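Local coordinates for Co-LOCKR: de novo designed protein switch (PDB 7JH5) that is a de novo designed helical-bundle switch, probably intended to respond to chosen sets of antigens on cell surfaces, at residues 32-37 / 67-72. Sequence-based numbering, arbitrary orientation.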
# COMPACT_ATOMS: atom_id res chain seq x y z
N ILE A 32 2.88 -2.57 -7.04
CA ILE A 32 3.08 -3.96 -6.65
C ILE A 32 2.94 -4.87 -7.86
O ILE A 32 3.71 -5.83 -8.02
CB ILE A 32 2.07 -4.34 -5.55
CG1 ILE A 32 2.68 -4.15 -4.16
CG2 ILE A 32 1.62 -5.79 -5.70
CD1 ILE A 32 3.22 -2.77 -3.91
N ALA A 33 1.97 -4.59 -8.73
CA ALA A 33 1.78 -5.40 -9.92
C ALA A 33 3.01 -5.36 -10.82
O ALA A 33 3.42 -6.39 -11.36
CB ALA A 33 0.54 -4.93 -10.68
N ARG A 34 3.60 -4.17 -10.99
CA ARG A 34 4.79 -4.07 -11.84
C ARG A 34 5.93 -4.90 -11.26
O ARG A 34 6.65 -5.59 -12.00
CB ARG A 34 5.23 -2.62 -12.00
CG ARG A 34 4.11 -1.60 -12.16
CD ARG A 34 4.43 -0.59 -13.25
NE ARG A 34 3.81 0.71 -13.02
CZ ARG A 34 2.49 0.92 -12.94
NH1 ARG A 34 1.65 -0.09 -13.07
NH2 ARG A 34 2.03 2.14 -12.73
N LEU A 35 6.13 -4.82 -9.95
CA LEU A 35 7.24 -5.53 -9.32
C LEU A 35 7.06 -7.04 -9.44
O LEU A 35 8.03 -7.76 -9.71
CB LEU A 35 7.38 -5.09 -7.87
CG LEU A 35 7.89 -3.64 -7.74
CD1 LEU A 35 7.81 -3.12 -6.32
CD2 LEU A 35 9.33 -3.57 -8.26
N GLN A 36 5.84 -7.54 -9.26
CA GLN A 36 5.60 -8.97 -9.39
C GLN A 36 5.87 -9.44 -10.81
O GLN A 36 6.42 -10.52 -11.02
CB GLN A 36 4.17 -9.31 -8.96
CG GLN A 36 3.83 -10.79 -9.02
CD GLN A 36 4.65 -11.64 -8.07
OE1 GLN A 36 5.46 -11.12 -7.30
NE2 GLN A 36 4.44 -12.95 -8.12
N GLU A 37 5.47 -8.64 -11.81
CA GLU A 37 5.84 -8.96 -13.19
C GLU A 37 7.34 -9.21 -13.28
O GLU A 37 7.79 -10.22 -13.84
CB GLU A 37 5.44 -7.82 -14.13
CG GLU A 37 3.95 -7.73 -14.41
CD GLU A 37 3.60 -6.56 -15.32
OE1 GLU A 37 4.53 -5.90 -15.84
OE2 GLU A 37 2.39 -6.29 -15.51
N LYS A 67 14.20 -0.27 -9.89
CA LYS A 67 14.41 1.01 -9.23
C LYS A 67 13.47 2.07 -9.78
O LYS A 67 12.91 2.87 -9.02
CB LYS A 67 15.86 1.48 -9.41
CG LYS A 67 16.93 0.43 -9.19
CD LYS A 67 17.37 0.37 -7.73
N GLU A 68 13.29 2.11 -11.10
CA GLU A 68 12.46 3.14 -11.70
C GLU A 68 10.99 2.97 -11.32
O GLU A 68 10.26 3.96 -11.21
CB GLU A 68 12.64 3.13 -13.22
CG GLU A 68 11.74 4.09 -14.00
CD GLU A 68 11.83 5.54 -13.53
OE1 GLU A 68 12.71 5.87 -12.70
OE2 GLU A 68 11.00 6.35 -13.99
N ILE A 69 10.54 1.73 -11.10
CA ILE A 69 9.17 1.50 -10.66
C ILE A 69 8.98 2.00 -9.23
O ILE A 69 8.04 2.74 -8.93
CB ILE A 69 8.82 0.00 -10.79
CG1 ILE A 69 8.63 -0.37 -12.26
CG2 ILE A 69 7.58 -0.33 -9.98
CD1 ILE A 69 9.02 -1.80 -12.57
N ILE A 70 9.87 1.58 -8.33
CA ILE A 70 9.81 2.04 -6.95
C ILE A 70 9.86 3.56 -6.89
O ILE A 70 9.10 4.20 -6.15
CB ILE A 70 10.95 1.41 -6.13
CG1 ILE A 70 10.73 -0.09 -5.99
CG2 ILE A 70 11.07 2.07 -4.77
CD1 ILE A 70 12.00 -0.88 -5.77
N ARG A 71 10.74 4.17 -7.68
CA ARG A 71 10.87 5.62 -7.67
C ARG A 71 9.58 6.31 -8.09
O ARG A 71 9.19 7.33 -7.51
CB ARG A 71 12.02 6.06 -8.58
CG ARG A 71 13.36 6.16 -7.89
CD ARG A 71 14.49 6.35 -8.89
NE ARG A 71 14.13 7.30 -9.94
CZ ARG A 71 14.91 7.62 -10.97
NH1 ARG A 71 16.11 7.07 -11.09
NH2 ARG A 71 14.49 8.49 -11.88
N ARG A 72 8.90 5.76 -9.10
CA ARG A 72 7.64 6.36 -9.53
C ARG A 72 6.58 6.26 -8.44
O ARG A 72 5.78 7.19 -8.26
CB ARG A 72 7.15 5.69 -10.81
CG ARG A 72 7.84 6.16 -12.07
CD ARG A 72 7.41 5.31 -13.25
NE ARG A 72 5.96 5.26 -13.38
CZ ARG A 72 5.28 4.24 -13.90
NH1 ARG A 72 5.92 3.17 -14.35
NH2 ARG A 72 3.96 4.29 -13.97
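I69 meets both R34 and L35 with one methyl: its CG2 lies 3.9 Å from R34 CB and 4.0 Å from L35 CG. With CG1 beside the backbone N (chi1 -73°), CG2 is the branch that reaches both residues, while the CG1/CD1 arm lies against R34 CB. The L35 and I69 side chains lie alongside, pointing opposite ways, and L35 CD1 extends to I70 CG1 at 4.2 Å. Beyond this apolar patch the two arginines converge: R34 NH2 sits 3.1 Å from R72 NH2, two donors without a hydrogen bond, their guanidinium planes 17° apart although the two chains run nearly perpendicular. The salt bridge from R34 NH2 to E30 on its own helix probably eases this like-charge proximity. Replacing R34 by alanine would leave the CB contact with I69, but E30 would probably lose its cationic mate. L35 rests on Q132 and I70 on A129 of helix 101-142, so this side of the contact faces a third helix. The axes of segments 32-37 and 67-72 approach to 9.9 Å and run 172° apart; helices 3-48 and 52-96, joined by a short turn, thus pack as an antiparallel helical hairpin within an up-and-down six-helix bundle.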